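Local coordinates for protein putative peptidase (Chlamydophila abortus, PDB 3CE2) that is a putative zinc metallopeptidase of the M3B (oligopeptidase F) family that probably degrades small bioactive peptides, at residues Ile193-Ala198 against Cys233-Ser238; Leu336-Leu341 against Glu347-Leu352; Glu495-Thr500 against Ile521-Ile526; Leu549-Ile552 against Asn558-Asn561. All blocks are in the same frame, centred on the assembly; numbering follows the deposited sequence.

Contact 1: Ile193-Ala198 against Cys233-Ser238; sequences IPFGQA and CERYHS
Phe195 and Arg235 mark the closest backbone approach, 6.6 Å between their CA atoms, where the extended chain leaving helix 180-192 passes the C-terminal end of helix 222-237. Arg235 carries almost all of the contact. Its CG stands anti to the backbone N, and a bend at chi3 (92°) lays the guanidinium flat on the Phe195 ring, the two planes only 15° apart. This is a stacked cation-pi pair: Arg235 CZ lies 3.6 Å from the centroid of the Phe195 ring. Nearer the backbone, Arg235 CD adds a CH-pi contact over the same face, 4.1 Å from the centroid of the Phe195 ring. The edge of the guanidinium faces Ile193, whose O receives a weak, strongly bent hydrogen bond from Arg235 NH1 (2.6 Å, 117° at the hydrogen), while Ile193 CG2 packs against the aliphatic part of the arginine. His210 meets the Phe195 ring edge-to-face, and it also bonds Tyr236 OH together with Ser189. The guanidinium is thus stacked on a ring by one face and met at its edge by a main-chain carbonyl, a stacked arginine-aromatic (cation-pi) pair that joins the connection before strand 197-199 to the end of helix 222-237.

Contact 2: Leu336-Leu341 against Glu347-Leu352; sequences LIYTSL and EYIDTL
Tyr338 reaches across to Asp350 because chi1 (-170°) sets its CG opposite the backbone N, and Asp350, with CG beside its own N (chi1 -75°), brings its carboxylate to meet the phenol. The two segments belong to a helical hairpin: helices 330-340 and 345-357 are joined by a short turn, their local axes 9.5 Å apart and nearly antiparallel at 167°. Tyr338 OH donates to Asp350 OD1 over 2.9 Å, reaching the syn side of the carboxylate somewhat out of its plane, so the acid sits at the edge of the ring and bridges the two helices. Ile349 fills the middle, lying over one face of the Tyr338 ring and reaching toward Leu341; the modelled carbon separations there are doubtful. Lys353 makes a cation-pi contact with the same tyrosine. Deeper in, Tyr348 turns its hydroxyl to Asn436 and its ring onto helix 394-416, which bears the zinc ligands His402 and His406, whereas Leu341 rests on helix 431-447. On this buried side one methyl serves two partners: Leu352 CD2 lies 4.0 Å from Ile337 CG2 and 4.1 Å from Leu341 CD1.

Contact 3: Glu495-Thr500 against Ile521-Ile526; sequences EYLSST and IEWARI
Trp523 meets Leu497 and Ser498 in the dense part of this contact, with one ring face and the indole N-H both engaged. Its CG lies between the backbone N and the carbonyl carbon (chi1 62°), which turns the ring toward helix 494-509. Leu497 covers the face: its CB stands 3.9 Å from the centroid of the six-membered ring of Trp523 as a CH-pi contact, and Leu497 CD1 continues over the outer rim to 3.7 Å from Trp523 CH2. At the ring edge, Trp523 NE1 donates to Ser498 OG over 3.0 Å, almost straight at 170° and in the indole plane. Ser498 OG is also hydrogen-bonded to Glu494 OE1, so the serine links the indole to a carboxylate, and edge and face contacts together fix the ring's rotation. Packing is looser toward Ile521, whose CD1 comes no nearer than 4.1 Å to Ser498 OG. Glu495, exposed, and the partly exposed Ser499 leave the helix in directions away from the loop. Inward, helix 240-260 touches both Leu497 and Trp523 through Ala244 and Leu247, helix 451-487 adds Phe478 against Leu497, and helix 222-237 backs Ile521 and Ala524.

Contact 4: Leu549-Ile552 against Asn558-Asn561; sequences LEKI and NALN
Ile552 and Ala559 bring the two helices together, their CA atoms 5.5 Å apart, where helix 536-553 nears its end and helix 559-567 starts. The apolar contacts come first. Ala559 points its methyl at the helix surface between Lys551 and Ile552, and Ile552 CG1 lies 4.2 Å from Ala559 CB. With CG1 beside its backbone N (chi1 -77°), the isoleucine sends its longer branch across to Leu560, where the two CD1 methyls of Ile552 and Leu560 meet at 4.2 Å. The same branch also packs against main chain, Ile552 CG1 being 3.8 Å from Leu560 N. Pro343 touches Ile552 from a loop. Lys551 contributes carbon alone to this surface: its CB sits beside the Ala559 methyl, while the rest of the chain leads its amine away to a weak hydrogen bond with Gly583 O. Polar groups otherwise lie at the margin. Asn558 occupies the N-cap position of helix 559-567 without a side-chain capping bond, and its O has a weak hydrogen bond with Ser562 OG. Since methyls and methylenes do the joining between the two segments, the helix-helix connection is closed by shape and by exclusion of water, with the small Ala559 side chain allowing the close backbone approach.

Along the chain the contacts follow in series, 1 to 4, but in space they form two pairs. Contacts 1 and 3 lie 15 Å apart between centres and touch, Tyr236 of helix 222-237 packing on Ala524 and Arg525. Contacts 2 and 4 are 16 Å apart between centres, with about 7 Å between nearest atoms, and helix 431-447 borders both. The pairs are separated by 41 to 47 Å between centres. Contacts 2 and 4 thus share the side of the fold with the HExxH zinc helix 394-416, contact 2 near it and contact 4 away from the annotated sites, while contacts 1 and 3 form a separate packing region around helix 222-237.

Contact 1: Ile193-Ala198 against Cys233-Ser238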
loop_
_atom_site.group_PDB
_atom_site.type_symbol
_atom_site.label_atom_id
_atom_site.label_comp_id
_atom_site.label_asym_id
_atom_site.label_seq_id
_atom_site.Cartn_x
_atom_site.Cartn_y
_atom_site.Cartn_z
ATOM N N ILE A 193 27.447 0.698 6.247
ATOM C CA ILE A 193 28.157 1.476 5.254
ATOM C C ILE A 193 28.113 2.915 5.741
ATOM O O ILE A 193 27.078 3.382 6.163
ATOM C CB ILE A 193 27.551 1.307 3.868
ATOM C CG1 ILE A 193 27.599 -0.185 3.481
ATOM C CG2 ILE A 193 28.292 2.173 2.857
ATOM C CD1 ILE A 193 27.150 -0.479 2.052
ATOM N N PRO A 194 29.248 3.609 5.731
ATOM C CA PRO A 194 29.207 4.979 6.239
ATOM C C PRO A 194 28.584 5.973 5.253
ATOM O O PRO A 194 28.786 5.878 4.035
ATOM C CB PRO A 194 30.684 5.329 6.458
ATOM C CG PRO A 194 31.494 4.080 6.056
ATOM C CD PRO A 194 30.583 3.215 5.253
ATOM N N PHE A 195 27.823 6.916 5.794
ATOM C CA PHE A 195 27.287 7.993 5.001
ATOM C C PHE A 195 28.337 9.064 4.792
ATOM O O PHE A 195 29.330 9.117 5.521
ATOM C CB PHE A 195 26.074 8.580 5.682
ATOM C CG PHE A 195 24.869 7.706 5.604
ATOM C CD1 PHE A 195 24.038 7.758 4.503
ATOM C CD2 PHE A 195 24.566 6.825 6.633
ATOM C CE1 PHE A 195 22.917 6.945 4.419
ATOM C CE2 PHE A 195 23.442 6.011 6.564
ATOM C CZ PHE A 195 22.610 6.076 5.455
ATOM N N GLY A 196 28.128 9.907 3.786
ATOM C CA GLY A 196 29.059 10.988 3.493
ATOM C C GLY A 196 28.444 12.331 3.842
ATOM O O GLY A 196 27.595 12.417 4.735
ATOM N N GLN A 197 28.862 13.373 3.123
ATOM C CA GLN A 197 28.411 14.740 3.396
ATOM C C GLN A 197 27.898 15.494 2.190
ATOM O O GLN A 197 28.543 15.546 1.144
ATOM C CB GLN A 197 29.553 15.559 3.974
ATOM C CG GLN A 197 29.471 15.764 5.466
ATOM C CD GLN A 197 30.850 15.906 6.078
ATOM O OE1 GLN A 197 31.032 16.592 7.087
ATOM N NE2 GLN A 197 31.841 15.260 5.455
ATOM N N ALA A 198 26.746 16.116 2.360
ATOM C CA ALA A 198 26.277 17.082 1.392
ATOM C C ALA A 198 26.896 18.461 1.667
ATOM O O ALA A 198 27.479 18.680 2.732
ATOM C CB ALA A 198 24.776 17.158 1.428
ATOM N N CYS A 233 25.026 8.189 -4.293
ATOM C CA CYS A 233 25.489 7.233 -5.295
ATOM C C CYS A 233 26.835 6.635 -4.911
ATOM O O CYS A 233 27.056 5.436 -5.065
ATOM C CB CYS A 233 25.597 7.876 -6.665
ATOM S SG CYS A 233 24.028 8.298 -7.432
ATOM N N GLU A 234 27.747 7.466 -4.420
ATOM C CA GLU A 234 29.066 6.956 -4.066
ATOM C C GLU A 234 28.989 5.914 -2.945
ATOM O O GLU A 234 29.697 4.902 -2.973
ATOM C CB GLU A 234 29.992 8.093 -3.703
ATOM C CG GLU A 234 30.622 8.710 -4.913
ATOM C CD GLU A 234 31.145 10.121 -4.662
ATOM O OE1 GLU A 234 31.921 10.311 -3.699
ATOM O OE2 GLU A 234 30.796 11.039 -5.440
ATOM N N ARG A 235 28.099 6.139 -1.985
ATOM C CA ARG A 235 27.916 5.191 -0.899
ATOM C C ARG A 235 27.640 3.794 -1.446
ATOM O O ARG A 235 28.275 2.837 -1.036
ATOM C CB ARG A 235 26.795 5.627 0.073
ATOM C CG ARG A 235 26.848 4.787 1.371
ATOM C CD ARG A 235 26.097 5.342 2.568
ATOM N NE ARG A 235 24.751 4.810 2.588
ATOM C CZ ARG A 235 24.314 3.946 3.487
ATOM N NH1 ARG A 235 25.098 3.538 4.459
ATOM N NH2 ARG A 235 23.079 3.501 3.405
ATOM N N TYR A 236 26.709 3.674 -2.391
ATOM C CA TYR A 236 26.330 2.364 -2.880
ATOM C C TYR A 236 27.322 1.816 -3.889
ATOM O O TYR A 236 27.630 0.619 -3.924
ATOM C CB TYR A 236 24.901 2.396 -3.429
ATOM C CG TYR A 236 23.899 2.498 -2.289
ATOM C CD1 TYR A 236 23.320 1.351 -1.739
ATOM C CD2 TYR A 236 23.579 3.731 -1.725
ATOM C CE1 TYR A 236 22.447 1.434 -0.688
ATOM C CE2 TYR A 236 22.686 3.820 -0.695
ATOM C CZ TYR A 236 22.138 2.672 -0.163
ATOM O OH TYR A 236 21.256 2.768 0.888
ATOM N N HIS A 237 27.833 2.697 -4.718
ATOM C CA HIS A 237 28.739 2.275 -5.752
ATOM C C HIS A 237 29.907 1.528 -5.122
ATOM O O HIS A 237 30.342 0.488 -5.621
ATOM C CB HIS A 237 29.214 3.490 -6.532
ATOM C CG HIS A 237 30.319 3.188 -7.482
ATOM N ND1 HIS A 237 30.127 2.428 -8.620
ATOM C CD2 HIS A 237 31.637 3.509 -7.448
ATOM C CE1 HIS A 237 31.278 2.315 -9.260
ATOM N NE2 HIS A 237 32.209 2.949 -8.563
ATOM N N SER A 238 30.404 2.025 -4.000
ATOM C CA SER A 238 31.542 1.347 -3.389
ATOM C C SER A 238 31.249 -0.058 -2.802
ATOM O O SER A 238 32.163 -0.810 -2.532
ATOM C CB SER A 238 32.226 2.258 -2.386
ATOM O OG SER A 238 31.276 2.798 -1.499
#

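Contact 2: Leu336-Leu341 against Glu347-Leu352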
loop_
_atom_site.group_PDB
_atom_site.type_symbol
_atom_site.label_atom_id
_atom_site.label_comp_id
_atom_site.label_asym_id
_atom_site.label_seq_id
_atom_site.Cartn_x
_atom_site.Cartn_y
_atom_site.Cartn_z
ATOM N N LEU A 336 -13.404 22.068 4.353
ATOM C CA LEU A 336 -12.637 21.945 3.126
ATOM C C LEU A 336 -12.883 20.577 2.472
ATOM O O LEU A 336 -13.239 20.496 1.292
ATOM C CB LEU A 336 -11.152 22.161 3.416
ATOM C CG LEU A 336 -10.286 22.534 2.215
ATOM C CD1 LEU A 336 -10.936 23.675 1.428
ATOM C CD2 LEU A 336 -8.884 22.902 2.670
ATOM N N ILE A 337 -12.706 19.512 3.246
ATOM C CA ILE A 337 -12.970 18.173 2.752
ATOM C C ILE A 337 -14.374 18.139 2.161
ATOM O O ILE A 337 -14.575 17.737 1.010
ATOM C CB ILE A 337 -12.904 17.125 3.887
ATOM C CG1 ILE A 337 -11.471 16.966 4.387
ATOM C CG2 ILE A 337 -13.447 15.782 3.415
ATOM C CD1 ILE A 337 -10.507 16.765 3.276
ATOM N N TYR A 338 -15.335 18.590 2.960
ATOM C CA TYR A 338 -16.739 18.535 2.602
ATOM C C TYR A 338 -17.036 19.131 1.221
ATOM O O TYR A 338 -17.752 18.544 0.417
ATOM C CB TYR A 338 -17.569 19.218 3.685
ATOM C CG TYR A 338 -19.048 18.999 3.535
ATOM C CD1 TYR A 338 -19.646 17.854 4.024
ATOM C CD2 TYR A 338 -19.850 19.944 2.903
ATOM C CE1 TYR A 338 -21.005 17.647 3.895
ATOM C CE2 TYR A 338 -21.212 19.745 2.759
ATOM C CZ TYR A 338 -21.781 18.596 3.261
ATOM O OH TYR A 338 -23.136 18.384 3.124
ATOM N N THR A 339 -16.485 20.296 0.927
ATOM C CA THR A 339 -16.732 20.863 -0.394
ATOM C C THR A 339 -15.847 20.229 -1.457
ATOM O O THR A 339 -16.253 20.099 -2.608
ATOM C CB THR A 339 -16.559 22.404 -0.419
ATOM O OG1 THR A 339 -15.250 22.751 0.060
ATOM C CG2 THR A 339 -17.634 23.081 0.449
ATOM N N SER A 340 -14.636 19.843 -1.069
ATOM C CA SER A 340 -13.685 19.278 -2.026
ATOM C C SER A 340 -14.082 17.912 -2.570
ATOM O O SER A 340 -13.781 17.579 -3.716
ATOM C CB SER A 340 -12.301 19.180 -1.408
ATOM O OG SER A 340 -11.778 20.470 -1.163
ATOM N N LEU A 341 -14.753 17.122 -1.749
ATOM C CA LEU A 341 -15.121 15.793 -2.161
ATOM C C LEU A 341 -16.544 15.725 -2.701
ATOM O O LEU A 341 -17.013 14.638 -3.071
ATOM C CB LEU A 341 -14.917 14.805 -1.014
ATOM C CG LEU A 341 -13.498 14.758 -0.428
ATOM C CD1 LEU A 341 -13.368 13.606 0.546
ATOM C CD2 LEU A 341 -12.445 14.647 -1.514
ATOM N N GLU A 347 -24.272 11.904 -0.184
ATOM C CA GLU A 347 -24.313 10.845 0.805
ATOM C C GLU A 347 -22.941 10.491 1.341
ATOM O O GLU A 347 -22.781 10.374 2.548
ATOM C CB GLU A 347 -25.014 9.619 0.243
ATOM C CG GLU A 347 -26.338 9.969 -0.414
ATOM C CD GLU A 347 -27.393 8.917 -0.145
ATOM O OE1 GLU A 347 -27.182 8.097 0.778
ATOM O OE2 GLU A 347 -28.427 8.906 -0.850
ATOM N N TYR A 348 -21.959 10.326 0.447
ATOM C CA TYR A 348 -20.576 10.084 0.851
ATOM C C TYR A 348 -20.102 11.210 1.755
ATOM O O TYR A 348 -19.608 10.981 2.850
ATOM C CB TYR A 348 -19.662 10.023 -0.364
ATOM C CG TYR A 348 -18.241 9.641 -0.048
ATOM C CD1 TYR A 348 -17.791 8.355 -0.288
ATOM C CD2 TYR A 348 -17.343 10.566 0.478
ATOM C CE1 TYR A 348 -16.491 7.984 -0.006
ATOM C CE2 TYR A 348 -16.029 10.208 0.774
ATOM C CZ TYR A 348 -15.606 8.906 0.529
ATOM O OH TYR A 348 -14.306 8.507 0.799
ATOM N N ILE A 349 -20.276 12.430 1.271
ATOM C CA ILE A 349 -19.791 13.624 1.932
ATOM C C ILE A 349 -20.359 13.785 3.355
ATOM O O ILE A 349 -19.645 14.166 4.276
ATOM C CB ILE A 349 -20.047 14.851 0.994
ATOM C CG1 ILE A 349 -18.746 15.540 0.659
ATOM C CG2 ILE A 349 -21.172 15.766 1.464
ATOM C CD1 ILE A 349 -17.967 14.759 -0.356
ATOM N N ASP A 350 -21.628 13.444 3.546
ATOM C CA ASP A 350 -22.265 13.580 4.859
ATOM C C ASP A 350 -21.799 12.493 5.792
ATOM O O ASP A 350 -21.425 12.768 6.916
ATOM C CB ASP A 350 -23.804 13.536 4.763
ATOM C CG ASP A 350 -24.396 14.821 4.202
ATOM O OD1 ASP A 350 -23.770 15.892 4.365
ATOM O OD2 ASP A 350 -25.484 14.763 3.590
ATOM N N THR A 351 -21.836 11.250 5.339
ATOM C CA THR A 351 -21.350 10.165 6.181
ATOM C C THR A 351 -19.946 10.447 6.727
ATOM O O THR A 351 -19.700 10.291 7.908
ATOM C CB THR A 351 -21.407 8.833 5.448
ATOM O OG1 THR A 351 -22.775 8.557 5.157
ATOM C CG2 THR A 351 -20.886 7.711 6.315
ATOM N N LEU A 352 -19.047 10.898 5.863
ATOM C CA LEU A 352 -17.686 11.222 6.271
ATOM C C LEU A 352 -17.690 12.378 7.250
ATOM O O LEU A 352 -16.972 12.349 8.237
ATOM C CB LEU A 352 -16.816 11.583 5.061
ATOM C CG LEU A 352 -15.361 11.902 5.376
ATOM C CD1 LEU A 352 -14.780 10.847 6.313
ATOM C CD2 LEU A 352 -14.540 11.964 4.100
#

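Contact 3: Glu495-Thr500 against Ile521-Ile526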
loop_
_atom_site.group_PDB
_atom_site.type_symbol
_atom_site.label_atom_id
_atom_site.label_comp_id
_atom_site.label_asym_id
_atom_site.label_seq_id
_atom_site.Cartn_x
_atom_site.Cartn_y
_atom_site.Cartn_z
ATOM N N GLU A 495 27.811 -5.621 -13.202
ATOM C CA GLU A 495 27.939 -5.060 -14.543
ATOM C C GLU A 495 26.591 -5.185 -15.246
ATOM O O GLU A 495 26.114 -4.251 -15.894
ATOM C CB GLU A 495 29.030 -5.761 -15.361
ATOM C CG GLU A 495 29.621 -4.860 -16.467
ATOM C CD GLU A 495 29.690 -5.535 -17.854
ATOM O OE1 GLU A 495 30.522 -6.455 -18.044
ATOM O OE2 GLU A 495 28.919 -5.125 -18.766
ATOM N N TYR A 496 25.967 -6.340 -15.080
ATOM C CA TYR A 496 24.711 -6.607 -15.716
ATOM C C TYR A 496 23.597 -5.740 -15.119
ATOM O O TYR A 496 22.905 -5.017 -15.844
ATOM C CB TYR A 496 24.375 -8.085 -15.582
ATOM C CG TYR A 496 23.120 -8.445 -16.311
ATOM C CD1 TYR A 496 23.132 -8.676 -17.684
ATOM C CD2 TYR A 496 21.908 -8.525 -15.639
ATOM C CE1 TYR A 496 21.980 -8.989 -18.362
ATOM C CE2 TYR A 496 20.751 -8.839 -16.301
ATOM C CZ TYR A 496 20.792 -9.070 -17.660
ATOM O OH TYR A 496 19.631 -9.389 -18.313
ATOM N N LEU A 497 23.425 -5.807 -13.802
ATOM C CA LEU A 497 22.401 -5.013 -13.118
ATOM C C LEU A 497 22.501 -3.557 -13.530
ATOM O O LEU A 497 21.511 -2.901 -13.860
ATOM C CB LEU A 497 22.553 -5.140 -11.600
ATOM C CG LEU A 497 22.212 -6.552 -11.120
ATOM C CD1 LEU A 497 22.613 -6.843 -9.657
ATOM C CD2 LEU A 497 20.741 -6.754 -11.315
ATOM N N SER A 498 23.714 -3.047 -13.541
ATOM C CA SER A 498 23.890 -1.649 -13.831
ATOM C C SER A 498 23.597 -1.265 -15.267
ATOM O O SER A 498 23.306 -0.108 -15.519
ATOM C CB SER A 498 25.275 -1.193 -13.409
ATOM O OG SER A 498 25.228 -0.866 -12.040
ATOM N N SER A 499 23.671 -2.214 -16.198
ATOM C CA SER A 499 23.364 -1.930 -17.610
ATOM C C SER A 499 21.883 -1.955 -17.826
ATOM O O SER A 499 21.315 -1.065 -18.437
ATOM C CB SER A 499 23.965 -2.980 -18.534
ATOM O OG SER A 499 25.359 -2.822 -18.576
ATOM N N THR A 500 21.275 -3.023 -17.335
ATOM C CA THR A 500 19.852 -3.187 -17.342
ATOM C C THR A 500 19.189 -1.920 -16.805
ATOM O O THR A 500 18.245 -1.385 -17.406
ATOM C CB THR A 500 19.493 -4.361 -16.448
ATOM O OG1 THR A 500 20.122 -5.533 -16.959
ATOM C CG2 THR A 500 18.017 -4.589 -16.414
ATOM N N ILE A 521 23.405 3.421 -10.418
ATOM C CA ILE A 521 23.654 2.566 -9.258
ATOM C C ILE A 521 22.377 2.465 -8.427
ATOM O O ILE A 521 22.319 1.696 -7.480
ATOM C CB ILE A 521 24.845 3.092 -8.390
ATOM C CG1 ILE A 521 25.453 1.990 -7.522
ATOM C CG2 ILE A 521 24.404 4.221 -7.482
ATOM C CD1 ILE A 521 25.652 0.677 -8.234
ATOM N N GLU A 522 21.343 3.223 -8.806
ATOM C CA GLU A 522 20.106 3.296 -8.014
ATOM C C GLU A 522 19.556 1.940 -7.618
ATOM O O GLU A 522 19.056 1.775 -6.510
ATOM C CB GLU A 522 19.020 4.132 -8.707
ATOM C CG GLU A 522 18.947 5.585 -8.210
ATOM C CD GLU A 522 18.722 6.600 -9.341
ATOM O OE1 GLU A 522 17.618 6.575 -9.949
ATOM O OE2 GLU A 522 19.650 7.420 -9.612
ATOM N N TRP A 523 19.654 0.959 -8.504
ATOM C CA TRP A 523 19.101 -0.348 -8.195
ATOM C C TRP A 523 19.614 -0.865 -6.866
ATOM O O TRP A 523 18.916 -1.608 -6.175
ATOM C CB TRP A 523 19.426 -1.345 -9.284
ATOM C CG TRP A 523 20.871 -1.562 -9.457
ATOM C CD1 TRP A 523 21.668 -0.967 -10.365
ATOM C CD2 TRP A 523 21.699 -2.473 -8.724
ATOM N NE1 TRP A 523 22.955 -1.428 -10.244
ATOM C CE2 TRP A 523 23.001 -2.358 -9.243
ATOM C CE3 TRP A 523 21.463 -3.376 -7.676
ATOM C CZ2 TRP A 523 24.078 -3.091 -8.745
ATOM C CZ3 TRP A 523 22.529 -4.117 -7.194
ATOM C CH2 TRP A 523 23.827 -3.974 -7.737
ATOM N N ALA A 524 20.827 -0.460 -6.499
ATOM C CA ALA A 524 21.425 -0.892 -5.235
ATOM C C ALA A 524 20.772 -0.321 -3.954
ATOM O O ALA A 524 20.833 -0.959 -2.909
ATOM C CB ALA A 524 22.905 -0.639 -5.241
ATOM N N ARG A 525 20.147 0.856 -4.034
ATOM C CA ARG A 525 19.559 1.478 -2.862
ATOM C C ARG A 525 18.135 1.059 -2.595
ATOM O O ARG A 525 17.564 1.474 -1.601
ATOM C CB ARG A 525 19.640 3.006 -2.913
ATOM C CG ARG A 525 20.101 3.567 -4.247
ATOM C CD ARG A 525 20.819 4.954 -4.168
ATOM N NE ARG A 525 20.132 5.961 -3.338
ATOM C CZ ARG A 525 20.145 7.277 -3.578
ATOM N NH1 ARG A 525 20.783 7.763 -4.641
ATOM N NH2 ARG A 525 19.507 8.113 -2.762
ATOM N N ILE A 526 17.560 0.235 -3.462
ATOM C CA ILE A 526 16.164 -0.150 -3.314
ATOM C C ILE A 526 15.966 -1.430 -2.533
ATOM O O ILE A 526 16.262 -2.495 -3.050
ATOM C CB ILE A 526 15.548 -0.430 -4.648
ATOM C CG1 ILE A 526 15.664 0.781 -5.556
ATOM C CG2 ILE A 526 14.094 -0.835 -4.468
ATOM C CD1 ILE A 526 15.378 0.412 -6.976
#

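Contact 4: Leu549-Ile552 against Asn558-Asn561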
loop_
_atom_site.group_PDB
_atom_site.type_symbol
_atom_site.label_atom_id
_atom_site.label_comp_id
_atom_site.label_asym_id
_atom_site.label_seq_id
_atom_site.Cartn_x
_atom_site.Cartn_y
_atom_site.Cartn_z
ATOM N N LEU A 549 -11.686 8.603 -10.965
ATOM C CA LEU A 549 -11.826 10.042 -10.726
ATOM C C LEU A 549 -12.160 10.840 -11.996
ATOM O O LEU A 549 -13.051 11.699 -11.992
ATOM C CB LEU A 549 -10.565 10.594 -10.041
ATOM C CG LEU A 549 -10.622 12.083 -9.757
ATOM C CD1 LEU A 549 -11.855 12.437 -8.928
ATOM C CD2 LEU A 549 -9.341 12.548 -9.083
ATOM N N GLU A 550 -11.450 10.550 -13.082
ATOM C CA GLU A 550 -11.664 11.255 -14.344
ATOM C C GLU A 550 -13.106 11.075 -14.839
ATOM O O GLU A 550 -13.763 12.045 -15.212
ATOM C CB GLU A 550 -10.664 10.766 -15.386
ATOM C CG GLU A 550 -10.799 11.411 -16.772
ATOM C CD GLU A 550 -10.181 12.801 -16.856
ATOM O OE1 GLU A 550 -9.850 13.395 -15.797
ATOM O OE2 GLU A 550 -10.023 13.296 -17.992
ATOM N N LYS A 551 -13.602 9.843 -14.812
ATOM C CA LYS A 551 -14.981 9.575 -15.170
ATOM C C LYS A 551 -15.935 10.381 -14.298
ATOM O O LYS A 551 -16.934 10.908 -14.785
ATOM C CB LYS A 551 -15.294 8.087 -15.044
ATOM C CG LYS A 551 -14.559 7.210 -16.039
ATOM C CD LYS A 551 -14.898 5.709 -15.881
ATOM C CE LYS A 551 -14.473 4.966 -17.150
ATOM N NZ LYS A 551 -14.030 3.563 -16.920
ATOM N N ILE A 552 -15.626 10.490 -13.008
ATOM C CA ILE A 552 -16.526 11.177 -12.104
ATOM C C ILE A 552 -16.506 12.669 -12.386
ATOM O O ILE A 552 -17.549 13.312 -12.383
ATOM C CB ILE A 552 -16.183 10.894 -10.623
ATOM C CG1 ILE A 552 -16.669 9.506 -10.230
ATOM C CG2 ILE A 552 -16.806 11.959 -9.691
ATOM C CD1 ILE A 552 -15.877 8.898 -9.093
ATOM N N ASN A 558 -22.732 6.425 -15.457
ATOM C CA ASN A 558 -22.817 6.502 -14.013
ATOM C C ASN A 558 -21.534 5.950 -13.420
ATOM O O ASN A 558 -21.447 4.805 -12.990
ATOM C CB ASN A 558 -24.142 5.955 -13.413
ATOM C CG ASN A 558 -24.469 4.534 -13.841
ATOM O OD1 ASN A 558 -24.883 3.720 -13.024
ATOM N ND2 ASN A 558 -24.301 4.235 -15.117
ATOM N N ALA A 559 -20.515 6.794 -13.463
ATOM C CA ALA A 559 -19.196 6.434 -13.000
ATOM C C ALA A 559 -19.188 6.480 -11.490
ATOM O O ALA A 559 -18.630 5.599 -10.835
ATOM C CB ALA A 559 -18.193 7.383 -13.539
ATOM N N LEU A 560 -19.828 7.508 -10.944
ATOM C CA LEU A 560 -20.003 7.622 -9.510
ATOM C C LEU A 560 -20.678 6.398 -8.865
ATOM O O LEU A 560 -20.203 5.882 -7.838
ATOM C CB LEU A 560 -20.780 8.882 -9.189
ATOM C CG LEU A 560 -20.924 9.053 -7.690
ATOM C CD1 LEU A 560 -19.563 8.805 -7.028
ATOM C CD2 LEU A 560 -21.464 10.460 -7.384
ATOM N N ASN A 561 -21.776 5.922 -9.446
ATOM C CA ASN A 561 -22.397 4.721 -8.893
ATOM C C ASN A 561 -21.433 3.583 -8.896
ATOM O O ASN A 561 -21.369 2.800 -7.961
ATOM C CB ASN A 561 -23.654 4.329 -9.655
ATOM C CG ASN A 561 -24.795 5.257 -9.353
ATOM O OD1 ASN A 561 -25.201 5.391 -8.199
ATOM N ND2 ASN A 561 -25.287 5.950 -10.376
#